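Local coordinates for aminopeptidase P; XAA-pro aminopeptidase (PDB 3IL0), which is probably a metal-dependent aminopeptidase of the M24B family, represented here by its N-terminal creatinase/prolidase-type domain alone, at residues A[10-20]-A[118-127]. Sequence-based numbering, arbitrary orientation.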
ATOM      1  N   ARG A  10      -4.804  13.640  -0.709  1.00 43.35           N
ATOM      2  CA  ARG A  10      -3.971  13.961   0.453  1.00 42.03           C
ATOM      3  C   ARG A  10      -2.774  12.989   0.495  1.00 39.44           C
ATOM      4  O   ARG A  10      -1.638  13.385   0.770  1.00 38.09           O
ATOM      5  CB  ARG A  10      -4.738  13.847   1.760  1.00 42.83           C
ATOM      6  CG  ARG A  10      -5.583  15.063   2.144  1.00 48.26           C
ATOM      7  CD  ARG A  10      -6.812  14.652   2.937  1.00 52.53           C
ATOM      8  NE  ARG A  10      -7.845  15.677   2.845  1.00 57.97           N
ATOM      9  CZ  ARG A  10      -7.872  16.823   3.562  1.00 61.55           C
ATOM     10  NH1 ARG A  10      -6.899  17.115   4.439  1.00 62.02           N
ATOM     11  NH2 ARG A  10      -8.881  17.698   3.399  1.00 61.42           N
ATOM     12  N   PHE A  11      -3.063  11.716   0.238  1.00 36.93           N
ATOM     13  CA  PHE A  11      -2.094  10.644   0.369  1.00 35.53           C
ATOM     14  C   PHE A  11      -0.883  10.996  -0.511  1.00 34.85           C
ATOM     15  O   PHE A  11       0.261  11.035  -0.063  1.00 33.31           O
ATOM     16  CB  PHE A  11      -2.738   9.315  -0.075  1.00 35.36           C
ATOM     17  CG  PHE A  11      -1.956   8.067   0.345  1.00 35.20           C
ATOM     18  CD1 PHE A  11      -2.473   7.203   1.296  1.00 33.71           C
ATOM     19  CD2 PHE A  11      -0.708   7.775  -0.218  1.00 36.83           C
ATOM     20  CE1 PHE A  11      -1.797   6.083   1.659  1.00 35.63           C
ATOM     21  CE2 PHE A  11       0.004   6.646   0.154  1.00 35.60           C
ATOM     22  CZ  PHE A  11      -0.540   5.790   1.073  1.00 36.98           C
ATOM     23  N   ASP A  12      -1.182  11.292  -1.769  1.00 34.48           N
ATOM     24  CA  ASP A  12      -0.191  11.702  -2.753  1.00 34.16           C
ATOM     25  C   ASP A  12       0.661  12.876  -2.254  1.00 33.08           C
ATOM     26  O   ASP A  12       1.896  12.855  -2.287  1.00 31.63           O
ATOM     27  CB  ASP A  12      -0.950  12.082  -4.010  1.00 34.40           C
ATOM     28  CG  ASP A  12      -0.093  12.021  -5.256  1.00 35.64           C
ATOM     29  OD1 ASP A  12       0.806  12.883  -5.410  1.00 37.60           O
ATOM     30  OD2 ASP A  12      -0.357  11.140  -6.098  1.00 35.60           O
ATOM     31  N   ALA A  13      -0.002  13.912  -1.763  1.00 32.83           N
ATOM     32  CA  ALA A  13       0.723  15.068  -1.257  1.00 32.51           C
ATOM     33  C   ALA A  13       1.673  14.673  -0.089  1.00 32.45           C
ATOM     34  O   ALA A  13       2.794  15.211   0.087  1.00 31.74           O
ATOM     35  CB  ALA A  13      -0.285  16.109  -0.813  1.00 32.17           C
ATOM     36  N   LYS A  14       1.212  13.722   0.713  1.00 32.11           N
ATOM     37  CA  LYS A  14       1.949  13.336   1.900  1.00 32.60           C
ATOM     38  C   LYS A  14       3.183  12.546   1.452  1.00 31.34           C
ATOM     39  O   LYS A  14       4.250  12.683   2.043  1.00 30.03           O
ATOM     40  CB  LYS A  14       1.038  12.568   2.858  1.00 33.22           C
ATOM     41  CG  LYS A  14       1.614  12.318   4.259  1.00 36.17           C
ATOM     42  CD  LYS A  14       0.505  12.528   5.378  1.00 38.70           C
ATOM     43  CE  LYS A  14       1.165  12.926   6.667  1.00 39.02           C
ATOM     44  NZ  LYS A  14       1.818  11.740   7.185  1.00 42.66           N
ATOM     45  N   LEU A  15       3.050  11.814   0.342  1.00 30.49           N
ATOM     46  CA  LEU A  15       4.175  11.059  -0.231  1.00 29.80           C
ATOM     47  C   LEU A  15       5.281  12.046  -0.592  1.00 29.16           C
ATOM     48  O   LEU A  15       6.462  11.852  -0.243  1.00 28.74           O
ATOM     49  CB  LEU A  15       3.741  10.216  -1.474  1.00 30.02           C
ATOM     50  CG  LEU A  15       3.126   8.833  -1.333  1.00 30.92           C
ATOM     51  CD1 LEU A  15       2.881   8.042  -2.705  1.00 27.21           C
ATOM     52  CD2 LEU A  15       4.084   8.011  -0.398  1.00 30.42           C
ATOM     53  N   VAL A  16       4.897  13.103  -1.302  1.00 29.71           N
ATOM     54  CA  VAL A  16       5.846  14.184  -1.660  1.00 31.00           C
ATOM     55  C   VAL A  16       6.479  14.779  -0.376  1.00 33.24           C
ATOM     56  O   VAL A  16       7.705  14.833  -0.229  1.00 33.53           O
ATOM     57  CB  VAL A  16       5.149  15.275  -2.501  1.00 30.75           C
ATOM     58  CG1 VAL A  16       6.045  16.515  -2.630  1.00 29.63           C
ATOM     59  CG2 VAL A  16       4.751  14.691  -3.840  1.00 27.15           C
ATOM     60  N   GLN A  17       5.644  15.180   0.572  1.00 35.00           N
ATOM     61  CA  GLN A  17       6.143  15.796   1.798  1.00 37.13           C
ATOM     62  C   GLN A  17       7.089  14.841   2.572  1.00 36.55           C
ATOM     63  O   GLN A  17       8.084  15.253   3.157  1.00 37.02           O
ATOM     64  CB  GLN A  17       4.948  16.277   2.648  1.00 38.16           C
ATOM     65  CG  GLN A  17       5.146  16.208   4.150  1.00 44.81           C
ATOM     66  CD  GLN A  17       6.310  17.076   4.726  1.00 53.82           C
ATOM     67  OE1 GLN A  17       6.282  18.337   4.682  1.00 58.67           O
ATOM     68  NE2 GLN A  17       7.307  16.393   5.343  1.00 57.49           N
ATOM     69  N   SER A  18       6.800  13.555   2.531  1.00 35.46           N
ATOM     70  CA  SER A  18       7.546  12.604   3.299  1.00 35.14           C
ATOM     71  C   SER A  18       8.818  12.049   2.589  1.00 33.78           C
ATOM     72  O   SER A  18       9.623  11.361   3.193  1.00 33.29           O
ATOM     73  CB  SER A  18       6.592  11.481   3.668  1.00 35.26           C
ATOM     74  OG  SER A  18       6.427  10.667   2.497  1.00 41.80           O
ATOM     75  N   GLY A  19       9.015  12.339   1.316  1.00 32.12           N
ATOM     76  CA  GLY A  19      10.162  11.783   0.602  1.00 31.05           C
ATOM     77  C   GLY A  19      10.068  10.308   0.219  1.00 29.97           C
ATOM     78  O   GLY A  19      11.061   9.687  -0.035  1.00 28.95           O
ATOM     79  N   LEU A  20       8.855   9.774   0.133  1.00 29.92           N
ATOM     80  CA  LEU A  20       8.627   8.370  -0.184  1.00 28.92           C
ATOM     81  C   LEU A  20       8.206   8.211  -1.647  1.00 27.83           C
ATOM     82  O   LEU A  20       7.392   8.976  -2.138  1.00 26.63           O
ATOM     83  CB  LEU A  20       7.488   7.847   0.694  1.00 29.09           C
ATOM     84  CG  LEU A  20       7.691   7.738   2.230  1.00 29.61           C
ATOM     85  CD1 LEU A  20       6.330   7.323   2.853  1.00 25.76           C
ATOM     86  CD2 LEU A  20       8.809   6.773   2.604  1.00 26.69           C
ATOM     87  N   SER A 118      11.682   2.752   4.740  1.00 23.36           N
ATOM     88  CA  SER A 118      11.588   3.973   5.534  1.00 22.77           C
ATOM     89  C   SER A 118      10.417   3.868   6.540  1.00 20.37           C
ATOM     90  O   SER A 118       9.265   3.895   6.156  1.00 17.90           O
ATOM     91  CB  SER A 118      11.353   5.146   4.587  1.00 23.32           C
ATOM     92  OG  SER A 118      10.724   6.212   5.278  1.00 27.25           O
ATOM     93  N   PRO A 119      10.725   3.706   7.819  1.00 19.53           N
ATOM     94  CA  PRO A 119       9.633   3.543   8.760  1.00 20.33           C
ATOM     95  C   PRO A 119       8.844   4.833   8.931  1.00 21.28           C
ATOM     96  O   PRO A 119       9.428   5.902   9.022  1.00 22.44           O
ATOM     97  CB  PRO A 119      10.340   3.162  10.047  1.00 20.02           C
ATOM     98  CG  PRO A 119      11.710   3.698   9.866  1.00 20.12           C
ATOM     99  CD  PRO A 119      12.021   3.496   8.437  1.00 18.43           C
ATOM    100  N   GLN A 120       7.539   4.727   9.017  1.00 22.12           N
ATOM    101  CA  GLN A 120       6.655   5.893   9.139  1.00 23.23           C
ATOM    102  C   GLN A 120       5.890   5.882  10.459  1.00 24.45           C
ATOM    103  O   GLN A 120       5.439   4.846  10.901  1.00 23.51           O
ATOM    104  CB  GLN A 120       5.673   5.885   7.935  1.00 23.62           C
ATOM    105  CG  GLN A 120       6.363   6.005   6.580  1.00 24.30           C
ATOM    106  CD  GLN A 120       6.998   7.360   6.441  1.00 26.05           C
ATOM    107  OE1 GLN A 120       8.215   7.506   6.272  1.00 27.11           O
ATOM    108  NE2 GLN A 120       6.187   8.365   6.586  1.00 26.38           N
ATOM    109  N   THR A 121       5.765   7.037  11.106  1.00 27.25           N
ATOM    110  CA  THR A 121       4.927   7.174  12.294  1.00 29.09           C
ATOM    111  C   THR A 121       3.587   7.809  11.979  1.00 30.98           C
ATOM    112  O   THR A 121       3.537   8.959  11.566  1.00 31.98           O
ATOM    113  CB  THR A 121       5.583   8.071  13.318  1.00 29.41           C
ATOM    114  OG1 THR A 121       6.880   7.532  13.597  1.00 32.85           O
ATOM    115  CG2 THR A 121       4.768   8.116  14.587  1.00 25.95           C
ATOM    116  N   ASN A 122       2.505   7.075  12.220  1.00 32.26           N
ATOM    117  CA  ASN A 122       1.160   7.591  12.040  1.00 32.66           C
ATOM    118  C   ASN A 122       0.862   8.244  10.687  1.00 32.46           C
ATOM    119  O   ASN A 122       0.104   9.195  10.634  1.00 31.90           O
ATOM    120  CB  ASN A 122       0.890   8.614  13.141  1.00 33.26           C
ATOM    121  CG  ASN A 122       0.785   7.997  14.504  1.00 36.17           C
ATOM    122  OD1 ASN A 122       0.644   6.771  14.670  1.00 41.51           O
ATOM    123  ND2 ASN A 122       0.848   8.851  15.514  1.00 37.65           N
ATOM    124  N   PHE A 123       1.469   7.793   9.600  1.00 32.30           N
ATOM    125  CA  PHE A 123       1.236   8.441   8.284  1.00 32.31           C
ATOM    126  C   PHE A 123      -0.261   8.437   7.955  1.00 33.46           C
ATOM    127  O   PHE A 123      -0.840   9.449   7.565  1.00 32.03           O
ATOM    128  CB  PHE A 123       1.987   7.644   7.219  1.00 32.19           C
ATOM    129  CG  PHE A 123       1.828   8.140   5.799  1.00 30.95           C
ATOM    130  CD1 PHE A 123       0.657   7.874   5.069  1.00 27.48           C
ATOM    131  CD2 PHE A 123       2.897   8.786   5.167  1.00 30.21           C
ATOM    132  CE1 PHE A 123       0.537   8.258   3.733  1.00 30.90           C
ATOM    133  CE2 PHE A 123       2.797   9.193   3.799  1.00 32.50           C
ATOM    134  CZ  PHE A 123       1.611   8.931   3.087  1.00 32.14           C
ATOM    135  N   MET A 124      -0.872   7.269   8.130  1.00 35.23           N
ATOM    136  CA  MET A 124      -2.301   7.061   7.849  1.00 37.66           C
ATOM    137  C   MET A 124      -3.235   7.780   8.790  1.00 39.23           C
ATOM    138  O   MET A 124      -4.415   7.939   8.461  1.00 39.38           O
ATOM    139  CB  MET A 124      -2.674   5.554   7.856  1.00 37.49           C
ATOM    140  CG  MET A 124      -2.113   4.761   6.612  1.00 38.18           C
ATOM    141  SD  MET A 124      -2.914   5.296   5.098  1.00 34.22           S
ATOM    142  CE  MET A 124      -4.639   5.397   5.678  1.00 35.02           C
ATOM    143  N   GLU A 125      -2.709   8.188   9.946  1.00 41.52           N
ATOM    144  CA  GLU A 125      -3.501   8.776  11.036  1.00 43.07           C
ATOM    145  C   GLU A 125      -4.177  10.088  10.651  1.00 43.62           C
ATOM    146  O   GLU A 125      -5.350  10.287  10.926  1.00 43.39           O
ATOM    147  CB  GLU A 125      -2.624   8.952  12.297  1.00 43.58           C
ATOM    148  CG  GLU A 125      -3.314   8.604  13.605  1.00 46.12           C
ATOM    149  CD  GLU A 125      -3.567   9.807  14.544  1.00 50.45           C
ATOM    150  OE1 GLU A 125      -2.573  10.429  15.027  1.00 52.30           O
ATOM    151  OE2 GLU A 125      -4.761  10.081  14.837  1.00 50.46           O
ATOM    152  N   GLU A 126      -3.438  10.976  10.007  1.00 44.99           N
ATOM    153  CA  GLU A 126      -4.006  12.250   9.500  1.00 45.94           C
ATOM    154  C   GLU A 126      -4.998  11.976   8.418  1.00 45.85           C
ATOM    155  O   GLU A 126      -6.113  12.504   8.417  1.00 45.95           O
ATOM    156  CB  GLU A 126      -2.956  13.174   8.899  1.00 46.39           C
ATOM    157  CG  GLU A 126      -1.662  12.480   8.520  1.00 49.62           C
ATOM    158  CD  GLU A 126      -0.813  12.110   9.772  1.00 53.41           C
ATOM    159  OE1 GLU A 126       0.322  12.648   9.932  1.00 57.95           O
ATOM    160  OE2 GLU A 126      -1.299  11.294  10.603  1.00 52.02           O
ATOM    161  N   LEU A 127      -4.589  11.141   7.478  1.00 45.75           N
ATOM    162  CA  LEU A 127      -5.490  10.810   6.396  1.00 45.36           C
ATOM    163  C   LEU A 127      -6.802  10.296   6.995  1.00 44.40           C
ATOM    164  O   LEU A 127      -7.864  10.697   6.547  1.00 43.40           O
ATOM    165  CB  LEU A 127      -4.868   9.773   5.455  1.00 45.20           C
ATOM    166  CG  LEU A 127      -3.711  10.217   4.573  1.00 45.47           C
ATOM    167  CD1 LEU A 127      -3.325   8.986   3.759  1.00 45.08           C
ATOM    168  CD2 LEU A 127      -4.111  11.391   3.672  1.00 43.05           C
TER
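The ring of F123 is a knob in a hole formed by F11, K14, L15 and S18 on helix 7-18, and this makes the closely packed part of the contact. Its CG stands anti to the backbone N (chi1 178°), which carries the ring toward that helix. F123 opens the weakly bonded helix 123-128; the short axes of 10-18 and 123-127 approach to 10.5 Å, their directions 143° apart. The F123 edge meets the face of F11 in an edge-to-face pair: ring centroids lie 5.0 Å apart, the planes are inclined at 60°, and F123 CE1 sits above the middle of the F11 ring. K14 runs across one face of F123, the two side chains sliding past each other in opposite directions; K14 CG is 3.8 Å from the F123 ring centroid, a CH-pi contact. Farther along, K14 NZ lies 4.2 Å from the F123 ring centroid, an off-centre cation-pi contact. M124 SD adds an oblique Met-aromatic contact to F11, 3.7 Å from F11 CE1. L23 of strand 22-25 also touches both rings, and L34 of helix 28-35 touches F11 and M124, tying the aromatic pair into the domain core.

At edge strand 116-120 the contact is carried mainly by L20: L20 CD1 rests 3.6 Å from Q120 CD, while L20 CD2 lies 3.3 Å from S118 OG. A Schellman motif with G19 at positive phi ends the helix just before L20. The partly exposed flank is looser, with one weak salt-bridging hydrogen bond from K14 NZ to E126 OE1 at 3.3 Å. One ammonium thus serves both ring and carboxylate, and its long salt bridge probably adds less cohesion than the aromatic and aliphatic contacts.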